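Local coordinates for protein hydrogenase maturation factor (Thermoanaerobacter tengcongensis, PDB 3VTH) that probably transfers the carbamoyl group of carbamoyl phosphate, with consumption of ATP, to the C-terminal cysteine of HypE during maturation of [NiFe]-hydrogenases, at residues F673-V678 with N706-R711; L684-R689 with S720-Y725; V697-G702 with R712-L717. All blocks are in the same frame, centred on the assembly; numbering follows the deposited sequence.

Contact 1 of 3, residues F673-V678 with N706-R711; sequences FHNTVV and NRYLLR. With AP2 (phosphomethylphosphonic acid adenosyl ester), chain H.
The side-chain amide of Asn706 is shared between His674 and the bound nucleotide analogue: ND2 donates to His674 NE2 at 3.0 Å and to the adenine N1 of AP2 at 2.9 Å. Asn706 is also the N-cap of helix 707-719 in the Kae1-like domain, where its OD1 accepts from Leu709 N over 3.0 Å, so both N-H groups and the oxygen of the amide are engaged. With CG anti to the backbone N (chi1 -173°), the amide reaches the imidazole edge, ND2 lying close to the ring plane although the two planes are 50° apart. His674 ND1 is bonded to Ser670 O, which fits NE2 acting as acceptor. An alanine at Asn706 is likely to leave adenine N1 and His674 NE2 without their donor and the first turn of the helix without its cap. Away from the adenine, Leu709 CD2 rests against Val677 CG1 and Val678 CG2, each 4.1 Å away, while Tyr708 lays CD2 3.6 Å from His674 CB. Asn675, whose ND2 bonds Ser631 O and Glu633 O, turns its OD1 to Tyr708, and the phenol OH donates in the carbonyl plane, onto a lone pair, at 2.6 Å.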
loop_
_atom_site.group_PDB
_atom_site.type_symbol
_atom_site.label_atom_id
_atom_site.label_comp_id
_atom_site.label_asym_id
_atom_site.label_seq_id
_atom_site.Cartn_x
_atom_site.Cartn_y
_atom_site.Cartn_z
ATOM N N PHE A 673 -27.280 -10.375 4.705
ATOM C CA PHE A 673 -27.038 -8.953 4.469
ATOM C C PHE A 673 -26.015 -8.720 3.345
ATOM O O PHE A 673 -26.261 -7.890 2.457
ATOM C CB PHE A 673 -26.633 -8.234 5.769
ATOM C CG PHE A 673 -26.074 -6.861 5.555
ATOM C CD1 PHE A 673 -26.873 -5.839 5.039
ATOM C CD2 PHE A 673 -24.742 -6.589 5.859
ATOM C CE1 PHE A 673 -26.340 -4.554 4.809
ATOM C CE2 PHE A 673 -24.201 -5.311 5.645
ATOM C CZ PHE A 673 -25.000 -4.293 5.119
ATOM N N HIS A 674 -24.882 -9.432 3.379
ATOM C CA HIS A 674 -23.848 -9.292 2.328
ATOM C C HIS A 674 -24.463 -9.614 0.955
ATOM O O HIS A 674 -24.266 -8.882 -0.017
ATOM C CB HIS A 674 -22.652 -10.212 2.587
ATOM C CG HIS A 674 -21.670 -9.692 3.596
ATOM N ND1 HIS A 674 -21.886 -9.766 4.955
ATOM C CD2 HIS A 674 -20.449 -9.121 3.438
ATOM C CE1 HIS A 674 -20.843 -9.257 5.592
ATOM N NE2 HIS A 674 -19.953 -8.863 4.695
ATOM N N ASN A 675 -25.227 -10.701 0.893
ATOM C CA ASN A 675 -25.864 -11.119 -0.360
ATOM C C ASN A 675 -26.865 -10.106 -0.904
ATOM O O ASN A 675 -27.000 -9.951 -2.120
ATOM C CB ASN A 675 -26.564 -12.470 -0.201
ATOM C CG ASN A 675 -25.600 -13.619 -0.021
ATOM O OD1 ASN A 675 -24.429 -13.566 -0.439
ATOM N ND2 ASN A 675 -26.091 -14.682 0.611
ATOM N N THR A 676 -27.578 -9.443 0.002
ATOM C CA THR A 676 -28.507 -8.378 -0.348
ATOM C C THR A 676 -27.781 -7.210 -1.065
ATOM O O THR A 676 -28.212 -6.743 -2.132
ATOM C CB THR A 676 -29.235 -7.867 0.904
ATOM O OG1 THR A 676 -29.861 -8.975 1.567
ATOM C CG2 THR A 676 -30.312 -6.823 0.528
ATOM N N VAL A 677 -26.691 -6.748 -0.475
ATOM C CA VAL A 677 -25.898 -5.669 -1.090
ATOM C C VAL A 677 -25.426 -6.118 -2.482
ATOM O O VAL A 677 -25.635 -5.409 -3.463
ATOM C CB VAL A 677 -24.713 -5.270 -0.211
ATOM C CG1 VAL A 677 -23.784 -4.260 -0.939
ATOM C CG2 VAL A 677 -25.215 -4.707 1.128
ATOM N N VAL A 678 -24.860 -7.319 -2.569
ATOM C CA VAL A 678 -24.472 -7.869 -3.869
ATOM C C VAL A 678 -25.637 -7.837 -4.849
ATOM O O VAL A 678 -25.488 -7.338 -5.975
ATOM C CB VAL A 678 -23.855 -9.298 -3.745
ATOM C CG1 VAL A 678 -23.673 -9.972 -5.127
ATOM C CG2 VAL A 678 -22.523 -9.219 -2.997
ATOM N N ASN A 706 -13.838 -5.570 1.708
ATOM C CA ASN A 706 -14.610 -6.760 2.074
ATOM C C ASN A 706 -14.421 -7.803 0.966
ATOM O O ASN A 706 -14.842 -7.579 -0.188
ATOM C CB ASN A 706 -16.085 -6.362 2.225
ATOM C CG ASN A 706 -16.952 -7.478 2.760
ATOM O OD1 ASN A 706 -17.019 -8.557 2.186
ATOM N ND2 ASN A 706 -17.620 -7.218 3.876
ATOM N N ARG A 707 -13.766 -8.916 1.303
ATOM C CA ARG A 707 -13.410 -9.941 0.317
ATOM C C ARG A 707 -14.648 -10.551 -0.373
ATOM O O ARG A 707 -14.647 -10.799 -1.578
ATOM C CB ARG A 707 -12.579 -11.063 0.970
ATOM C CG ARG A 707 -11.232 -10.607 1.539
ATOM C CD ARG A 707 -10.518 -11.746 2.291
ATOM N NE ARG A 707 -10.336 -12.902 1.412
ATOM C CZ ARG A 707 -9.244 -13.137 0.678
ATOM N NH1 ARG A 707 -8.205 -12.306 0.718
ATOM N NH2 ARG A 707 -9.198 -14.208 -0.107
ATOM N N TYR A 708 -15.690 -10.778 0.415
ATOM C CA TYR A 708 -16.914 -11.392 -0.050
ATOM C C TYR A 708 -17.671 -10.477 -1.020
ATOM O O TYR A 708 -18.003 -10.901 -2.132
ATOM C CB TYR A 708 -17.782 -11.769 1.147
ATOM C CG TYR A 708 -18.968 -12.636 0.796
ATOM C CD1 TYR A 708 -18.823 -14.023 0.633
ATOM C CD2 TYR A 708 -20.234 -12.077 0.644
ATOM C CE1 TYR A 708 -19.920 -14.832 0.313
ATOM C CE2 TYR A 708 -21.336 -12.870 0.333
ATOM C CZ TYR A 708 -21.166 -14.246 0.160
ATOM O OH TYR A 708 -22.272 -15.010 -0.137
ATOM N N LEU A 709 -17.928 -9.231 -0.611
ATOM C CA LEU A 709 -18.556 -8.246 -1.504
ATOM C C LEU A 709 -17.841 -8.132 -2.843
ATOM O O LEU A 709 -18.470 -8.154 -3.900
ATOM C CB LEU A 709 -18.592 -6.844 -0.873
ATOM C CG LEU A 709 -19.523 -6.521 0.292
ATOM C CD1 LEU A 709 -19.518 -5.016 0.536
ATOM C CD2 LEU A 709 -20.957 -7.020 0.052
ATOM N N LEU A 710 -16.520 -8.004 -2.794
ATOM C CA LEU A 710 -15.728 -7.867 -4.015
ATOM C C LEU A 710 -15.831 -9.111 -4.900
ATOM O O LEU A 710 -16.176 -9.014 -6.078
ATOM C CB LEU A 710 -14.255 -7.562 -3.693
ATOM C CG LEU A 710 -13.429 -7.269 -4.958
ATOM C CD1 LEU A 710 -13.890 -5.966 -5.617
ATOM C CD2 LEU A 710 -11.904 -7.260 -4.698
ATOM N N ARG A 711 -15.549 -10.280 -4.337
ATOM C CA ARG A 711 -15.522 -11.510 -5.122
ATOM C C ARG A 711 -16.905 -11.870 -5.678
ATOM O O ARG A 711 -17.047 -12.204 -6.844
ATOM C CB ARG A 711 -14.950 -12.678 -4.302
ATOM C CG ARG A 711 -15.019 -14.029 -5.023
ATOM C CD ARG A 711 -14.507 -15.180 -4.174
ATOM N NE ARG A 711 -15.389 -15.490 -3.051
ATOM C CZ ARG A 711 -16.505 -16.203 -3.152
ATOM N NH1 ARG A 711 -16.888 -16.678 -4.331
ATOM N NH2 ARG A 711 -17.238 -16.444 -2.077
HETATM P PB AP2 H . -13.788 7.103 3.547
HETATM O O1B AP2 H . -14.929 6.244 4.032
HETATM O O2B AP2 H . -13.793 7.462 2.093
HETATM O O3B AP2 H . -13.511 8.252 4.484
HETATM C C3A AP2 H . -12.359 6.011 3.771
HETATM P PA AP2 H . -12.321 4.555 2.686
HETATM O O1A AP2 H . -10.917 4.036 2.958
HETATM O O2A AP2 H . -12.771 4.773 1.261
HETATM O "O5'" AP2 H . -13.416 3.547 3.322
HETATM C "C5'" AP2 H . -13.118 2.961 4.583
HETATM C "C4'" AP2 H . -14.429 2.398 5.083
HETATM O "O4'" AP2 H . -14.757 1.221 4.342
HETATM C "C3'" AP2 H . -14.357 1.948 6.528
HETATM O "O3'" AP2 H . -14.468 3.065 7.416
HETATM C "C2'" AP2 H . -15.541 1.003 6.572
HETATM O "O2'" AP2 H . -16.709 1.811 6.758
HETATM C "C1'" AP2 H . -15.532 0.354 5.181
HETATM N N9 AP2 H . -14.922 -0.999 5.332
HETATM C C8 AP2 H . -13.652 -1.301 5.701
HETATM N N7 AP2 H . -13.459 -2.645 5.788
HETATM C C5 AP2 H . -14.627 -3.235 5.466
HETATM C C6 AP2 H . -15.128 -4.628 5.359
HETATM N N6 AP2 H . -14.319 -5.689 5.607
HETATM N N1 AP2 H . -16.432 -4.800 5.006
HETATM C C2 AP2 H . -17.254 -3.764 4.733
HETATM N N3 AP2 H . -16.866 -2.473 4.824
HETATM C C4 AP2 H . -15.589 -2.155 5.179
#

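Contact 2 of 3, residues L684-R689 with S720-Y725; sequences LANLIR and SGFEVY
Arg689 reaches Phe722 by leaving its helix with CG trans to the backbone N (chi1 172°) and then bending at chi3 (71°), which folds the guanidinium back over the ring. Phe722 comes from the opposite direction, its CG beside its own backbone N, and the two flat groups stack with their planes only 6° apart. Arg689 CZ lies 3.7 Å from the centroid of the Phe722 ring, over the face, a cation-pi contact; Arg689 NE is 3.4 Å from Phe722 CZ, and the aliphatic CD packs beside it on CE1.

The outer end of the arginine points at the backbone. NH1 and NH2 both donate to Ser720 O, each at 2.9 Å, with the oxygen almost in the guanidinium plane and both nitrogens on the same face of the peptide. NH2 also bonds Asn686 OD1, one turn back on the helix, at 2.9 Å, and NH1 has a further partner in Asn695 OD1. Asn686 ND2, hydrogen-bonded to Tyr682 O, lies at the edge of the Phe722 ring, 3.8 Å from CE2, while Ala685 CB meets Phe722 CZ at 4.1 Å.

The carbonyl gripped here belongs to the turn in which Gly721, at positive phi, is the C-prime residue of the Schellman motif that ends helix 707-719. Stacking and hydrogen bonding thus fix the guanidinium in both tilt and rotation, and its positive charge, with no carboxylate partner in this contact, is likely to be eased by the ring face and by neutral carbonyl and amide oxygens.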
loop_
_atom_site.group_PDB
_atom_site.type_symbol
_atom_site.label_atom_id
_atom_site.label_comp_id
_atom_site.label_asym_id
_atom_site.label_seq_id
_atom_site.Cartn_x
_atom_site.Cartn_y
_atom_site.Cartn_z
ATOM N N LEU A 684 -28.883 -2.886 -10.048
ATOM C CA LEU A 684 -28.667 -1.506 -10.487
ATOM C C LEU A 684 -27.755 -1.447 -11.711
ATOM O O LEU A 684 -28.056 -0.731 -12.687
ATOM C CB LEU A 684 -28.086 -0.657 -9.340
ATOM C CG LEU A 684 -29.075 -0.310 -8.209
ATOM C CD1 LEU A 684 -28.346 0.154 -6.926
ATOM C CD2 LEU A 684 -30.079 0.759 -8.682
ATOM N N ALA A 685 -26.644 -2.193 -11.661
ATOM C CA ALA A 685 -25.737 -2.261 -12.796
ATOM C C ALA A 685 -26.430 -2.735 -14.069
ATOM O O ALA A 685 -26.153 -2.219 -15.156
ATOM C CB ALA A 685 -24.484 -3.129 -12.480
ATOM N N ASN A 686 -27.335 -3.704 -13.940
ATOM C CA ASN A 686 -28.052 -4.223 -15.094
ATOM C C ASN A 686 -29.054 -3.213 -15.655
ATOM O O ASN A 686 -29.186 -3.075 -16.876
ATOM C CB ASN A 686 -28.746 -5.539 -14.753
ATOM C CG ASN A 686 -27.885 -6.734 -15.078
ATOM O OD1 ASN A 686 -27.741 -7.104 -16.232
ATOM N ND2 ASN A 686 -27.264 -7.312 -14.060
ATOM N N LEU A 687 -29.746 -2.518 -14.752
ATOM C CA LEU A 687 -30.650 -1.427 -15.119
ATOM C C LEU A 687 -29.900 -0.361 -15.918
ATOM O O LEU A 687 -30.361 0.079 -16.961
ATOM C CB LEU A 687 -31.276 -0.804 -13.869
ATOM C CG LEU A 687 -32.467 -1.536 -13.253
ATOM C CD1 LEU A 687 -32.691 -1.050 -11.829
ATOM C CD2 LEU A 687 -33.752 -1.363 -14.111
ATOM N N ILE A 688 -28.721 0.012 -15.425
ATOM C CA ILE A 688 -27.920 1.063 -16.035
ATOM C C ILE A 688 -27.385 0.637 -17.408
ATOM O O ILE A 688 -27.458 1.408 -18.376
ATOM C CB ILE A 688 -26.818 1.535 -15.073
ATOM C CG1 ILE A 688 -27.471 2.168 -13.836
ATOM C CG2 ILE A 688 -25.892 2.540 -15.752
ATOM C CD1 ILE A 688 -26.523 2.291 -12.640
ATOM N N ARG A 689 -26.898 -0.602 -17.508
ATOM C CA ARG A 689 -26.476 -1.153 -18.805
ATOM C C ARG A 689 -27.608 -1.140 -19.849
ATOM O O ARG A 689 -27.382 -0.807 -21.016
ATOM C CB ARG A 689 -25.898 -2.571 -18.647
ATOM C CG ARG A 689 -25.606 -3.287 -19.979
ATOM C CD ARG A 689 -24.744 -4.524 -19.791
ATOM N NE ARG A 689 -25.486 -5.597 -19.139
ATOM C CZ ARG A 689 -25.008 -6.812 -18.886
ATOM N NH1 ARG A 689 -23.764 -7.157 -19.228
ATOM N NH2 ARG A 689 -25.791 -7.687 -18.282
ATOM N N SER A 720 -22.893 -12.342 -15.995
ATOM C CA SER A 720 -23.892 -11.622 -16.800
ATOM C C SER A 720 -23.282 -10.794 -17.929
ATOM O O SER A 720 -23.935 -9.906 -18.491
ATOM C CB SER A 720 -24.770 -10.740 -15.915
ATOM O OG SER A 720 -25.749 -11.539 -15.268
ATOM N N GLY A 721 -22.026 -11.081 -18.245
ATOM C CA GLY A 721 -21.381 -10.504 -19.409
ATOM C C GLY A 721 -20.608 -9.216 -19.218
ATOM O O GLY A 721 -19.963 -8.764 -20.155
ATOM N N PHE A 722 -20.670 -8.617 -18.026
ATOM C CA PHE A 722 -19.924 -7.384 -17.753
ATOM C C PHE A 722 -18.423 -7.621 -17.773
ATOM O O PHE A 722 -17.953 -8.694 -17.372
ATOM C CB PHE A 722 -20.271 -6.828 -16.369
ATOM C CG PHE A 722 -21.611 -6.184 -16.283
ATOM C CD1 PHE A 722 -21.787 -4.877 -16.702
ATOM C CD2 PHE A 722 -22.699 -6.877 -15.755
ATOM C CE1 PHE A 722 -23.017 -4.253 -16.597
ATOM C CE2 PHE A 722 -23.939 -6.269 -15.661
ATOM C CZ PHE A 722 -24.099 -4.947 -16.083
ATOM N N GLU A 723 -17.675 -6.615 -18.214
ATOM C CA GLU A 723 -16.235 -6.557 -17.970
ATOM C C GLU A 723 -16.025 -5.791 -16.662
ATOM O O GLU A 723 -16.344 -4.598 -16.571
ATOM C CB GLU A 723 -15.523 -5.828 -19.098
ATOM C CG GLU A 723 -15.684 -6.470 -20.464
ATOM C CD GLU A 723 -15.565 -5.444 -21.580
ATOM O OE1 GLU A 723 -14.426 -4.971 -21.799
ATOM O OE2 GLU A 723 -16.611 -5.099 -22.207
ATOM N N VAL A 724 -15.499 -6.479 -15.651
ATOM C CA VAL A 724 -15.454 -5.928 -14.305
ATOM C C VAL A 724 -14.024 -5.644 -13.884
ATOM O O VAL A 724 -13.124 -6.454 -14.127
ATOM C CB VAL A 724 -16.139 -6.867 -13.277
ATOM C CG1 VAL A 724 -16.264 -6.166 -11.919
ATOM C CG2 VAL A 724 -17.513 -7.303 -13.793
ATOM N N TYR A 725 -13.833 -4.482 -13.266
ATOM C CA TYR A 725 -12.530 -4.036 -12.815
ATOM C C TYR A 725 -12.569 -3.615 -11.353
ATOM O O TYR A 725 -13.547 -3.022 -10.885
ATOM C CB TYR A 725 -12.064 -2.849 -13.654
ATOM C CG TYR A 725 -12.061 -3.088 -15.149
ATOM C CD1 TYR A 725 -10.888 -3.445 -15.815
ATOM C CD2 TYR A 725 -13.233 -2.940 -15.902
ATOM C CE1 TYR A 725 -10.879 -3.655 -17.210
ATOM C CE2 TYR A 725 -13.241 -3.145 -17.279
ATOM C CZ TYR A 725 -12.061 -3.500 -17.927
ATOM O OH TYR A 725 -12.087 -3.701 -19.292
#

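Contact 3 of 3, residues V697-G702 with R712-L717; sequences VVLSGG and RLIEKL. With AP2 (phosphomethylphosphonic acid adenosyl ester), chain H.
Val697 and Leu699 face a helix that runs back almost antiparallel to their strand, the axes of 697-700 and 712-717 lying 10.5 Å apart with their directions at 173°. Alternation along the strand turns these two side chains to the helix, while Val698, between them, packs on helix 483-494 across the sheet.

Leu699 forks over the helix surface. Its CD1 branch presses against Ile714 CG1 at 3.6 Å, and the CD2 branch meets Leu713 CD2 at 4.0 Å, so that the two methyls divide between neighbouring residues of one turn. A turn further on, Leu717 crosses Val697 at about a right angle and sets CD1 3.9 Å from Val697 CG1; the same methyl lies more loosely, at 4.3 Å, from Leu699 CD2. Leu717 also touches Phe722 and, on helix 666-692, Tyr682 and Ala685, so the apolar layer continues to that helix.

Beyond the strand the chain enters the nucleotide pocket, where Gly702 N donates to O2A of AP2 at 3.2 Å. Gly702 brings its CA so near AP2 O5' that there is no space for a CB, and Gly701 has backbone angles that suit glycine. Strand 696-700, helix 707-719 and strand 723-726 make a beta-alpha-beta crossover between parallel neighbouring strands, and a glycine turn at the strand end meeting a nucleotide phosphate is consistent with the actin-like ATPase fold of the Kae1-like domain.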
loop_
_atom_site.group_PDB
_atom_site.type_symbol
_atom_site.label_atom_id
_atom_site.label_comp_id
_atom_site.label_asym_id
_atom_site.label_seq_id
_atom_site.Cartn_x
_atom_site.Cartn_y
_atom_site.Cartn_z
ATOM N N VAL A 697 -17.717 -2.188 -15.677
ATOM C CA VAL A 697 -18.068 -1.864 -14.305
ATOM C C VAL A 697 -16.794 -1.787 -13.477
ATOM O O VAL A 697 -15.973 -2.716 -13.508
ATOM C CB VAL A 697 -18.965 -2.939 -13.680
ATOM C CG1 VAL A 697 -19.289 -2.581 -12.208
ATOM C CG2 VAL A 697 -20.251 -3.112 -14.489
ATOM N N VAL A 698 -16.642 -0.684 -12.745
ATOM C CA VAL A 698 -15.512 -0.471 -11.850
ATOM C C VAL A 698 -16.009 -0.495 -10.396
ATOM O O VAL A 698 -16.971 0.200 -10.047
ATOM C CB VAL A 698 -14.819 0.894 -12.139
ATOM C CG1 VAL A 698 -13.768 1.206 -11.080
ATOM C CG2 VAL A 698 -14.195 0.902 -13.531
ATOM N N LEU A 699 -15.337 -1.278 -9.553
ATOM C CA LEU A 699 -15.671 -1.345 -8.139
ATOM C C LEU A 699 -14.542 -0.730 -7.348
ATOM O O LEU A 699 -13.395 -1.161 -7.472
ATOM C CB LEU A 699 -15.877 -2.807 -7.684
ATOM C CG LEU A 699 -16.723 -3.719 -8.585
ATOM C CD1 LEU A 699 -16.611 -5.194 -8.120
ATOM C CD2 LEU A 699 -18.177 -3.278 -8.607
ATOM N N SER A 700 -14.847 0.290 -6.553
ATOM C CA SER A 700 -13.812 0.911 -5.706
ATOM C C SER A 700 -14.430 1.540 -4.452
ATOM O O SER A 700 -15.645 1.500 -4.270
ATOM C CB SER A 700 -12.995 1.935 -6.512
ATOM O OG SER A 700 -11.812 2.297 -5.808
ATOM N N GLY A 701 -13.593 2.121 -3.597
ATOM C CA GLY A 701 -14.048 2.615 -2.308
ATOM C C GLY A 701 -13.713 1.560 -1.278
ATOM O O GLY A 701 -13.658 0.366 -1.590
ATOM N N GLY A 702 -13.520 2.001 -0.048
ATOM C CA GLY A 702 -13.043 1.147 1.044
ATOM C C GLY A 702 -13.943 -0.023 1.428
ATOM O O GLY A 702 -13.454 -0.987 1.996
ATOM N N ARG A 712 -17.925 -11.795 -4.837
ATOM C CA ARG A 712 -19.264 -12.182 -5.238
ATOM C C ARG A 712 -19.819 -11.260 -6.313
ATOM O O ARG A 712 -20.463 -11.717 -7.246
ATOM C CB ARG A 712 -20.165 -12.200 -4.012
ATOM C CG ARG A 712 -20.061 -13.480 -3.244
ATOM C CD ARG A 712 -21.206 -14.314 -3.734
ATOM N NE ARG A 712 -21.156 -15.693 -3.330
ATOM C CZ ARG A 712 -22.230 -16.462 -3.208
ATOM N NH1 ARG A 712 -23.448 -15.963 -3.420
ATOM N NH2 ARG A 712 -22.074 -17.721 -2.844
ATOM N N LEU A 713 -19.547 -9.964 -6.184
ATOM C CA LEU A 713 -20.022 -8.994 -7.159
ATOM C C LEU A 713 -19.277 -9.150 -8.472
ATOM O O LEU A 713 -19.898 -9.152 -9.524
ATOM C CB LEU A 713 -19.911 -7.565 -6.610
ATOM C CG LEU A 713 -20.786 -6.446 -7.170
ATOM C CD1 LEU A 713 -22.237 -6.850 -7.452
ATOM C CD2 LEU A 713 -20.728 -5.267 -6.181
ATOM N N ILE A 714 -17.958 -9.323 -8.413
ATOM C CA ILE A 714 -17.183 -9.582 -9.622
ATOM C C ILE A 714 -17.692 -10.851 -10.325
ATOM O O ILE A 714 -17.876 -10.859 -11.540
ATOM C CB ILE A 714 -15.662 -9.714 -9.351
ATOM C CG1 ILE A 714 -15.033 -8.364 -8.994
ATOM C CG2 ILE A 714 -14.933 -10.326 -10.571
ATOM C CD1 ILE A 714 -13.545 -8.469 -8.566
ATOM N N GLU A 715 -17.921 -11.916 -9.564
ATOM C CA GLU A 715 -18.408 -13.169 -10.148
ATOM C C GLU A 715 -19.786 -12.999 -10.785
ATOM O O GLU A 715 -19.971 -13.347 -11.957
ATOM C CB GLU A 715 -18.438 -14.285 -9.111
ATOM C CG GLU A 715 -17.040 -14.783 -8.676
ATOM C CD GLU A 715 -17.103 -15.778 -7.518
ATOM O OE1 GLU A 715 -18.217 -16.137 -7.086
ATOM O OE2 GLU A 715 -16.043 -16.218 -7.049
ATOM N N LYS A 716 -20.733 -12.449 -10.020
ATOM C CA LYS A 716 -22.113 -12.301 -10.482
ATOM C C LYS A 716 -22.216 -11.430 -11.746
ATOM O O LYS A 716 -22.916 -11.782 -12.696
ATOM C CB LYS A 716 -23.008 -11.742 -9.375
ATOM C CG LYS A 716 -24.477 -11.973 -9.660
ATOM C CD LYS A 716 -25.393 -11.473 -8.561
ATOM C CE LYS A 716 -26.746 -12.152 -8.723
ATOM N NZ LYS A 716 -27.818 -11.448 -7.983
ATOM N N LEU A 717 -21.495 -10.313 -11.741
ATOM C CA LEU A 717 -21.476 -9.389 -12.867
ATOM C C LEU A 717 -20.798 -10.011 -14.080
ATOM O O LEU A 717 -21.280 -9.846 -15.211
ATOM C CB LEU A 717 -20.775 -8.080 -12.475
ATOM C CG LEU A 717 -21.465 -7.121 -11.496
ATOM C CD1 LEU A 717 -20.450 -6.088 -10.993
ATOM C CD2 LEU A 717 -22.665 -6.434 -12.168
HETATM P PB AP2 H . -13.788 7.103 3.547
HETATM O O1B AP2 H . -14.929 6.244 4.032
HETATM O O2B AP2 H . -13.793 7.462 2.093
HETATM O O3B AP2 H . -13.511 8.252 4.484
HETATM C C3A AP2 H . -12.359 6.011 3.771
HETATM P PA AP2 H . -12.321 4.555 2.686
HETATM O O1A AP2 H . -10.917 4.036 2.958
HETATM O O2A AP2 H . -12.771 4.773 1.261
HETATM O "O5'" AP2 H . -13.416 3.547 3.322
HETATM C "C5'" AP2 H . -13.118 2.961 4.583
HETATM C "C4'" AP2 H . -14.429 2.398 5.083
HETATM O "O4'" AP2 H . -14.757 1.221 4.342
HETATM C "C3'" AP2 H . -14.357 1.948 6.528
HETATM O "O3'" AP2 H . -14.468 3.065 7.416
HETATM C "C2'" AP2 H . -15.541 1.003 6.572
HETATM O "O2'" AP2 H . -16.709 1.811 6.758
HETATM C "C1'" AP2 H . -15.532 0.354 5.181
HETATM N N9 AP2 H . -14.922 -0.999 5.332
HETATM C C8 AP2 H . -13.652 -1.301 5.701
HETATM N N7 AP2 H . -13.459 -2.645 5.788
HETATM C C5 AP2 H . -14.627 -3.235 5.466
HETATM C C6 AP2 H . -15.128 -4.628 5.359
HETATM N N6 AP2 H . -14.319 -5.689 5.607
HETATM N N1 AP2 H . -16.432 -4.800 5.006
HETATM C C2 AP2 H . -17.254 -3.764 4.733
HETATM N N3 AP2 H . -16.866 -2.473 4.824
HETATM C C4 AP2 H . -15.589 -2.155 5.179
#

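All three contacts lie within the Kae1-like domain and join helices 666-692 and 707-719 to each other and to the neighbouring parallel strands 696-700 and 723-726. Contacts 1 and 3 are buried and share helix 707-719: contact 1 adds polar bonds beside the adenine, whereas contact 3 is purely apolar between strand and helix, its glycine turn reaching the phosphate end of the same ligand. Contact 2, only partly buried and away from the annotated sites, replaces these with an arginine stacked on a ring and bonded to a carbonyl. It shares helix 666-692 with contact 1, and backbone bonds of Tyr725 with Val697 and Leu699 join it to contact 3.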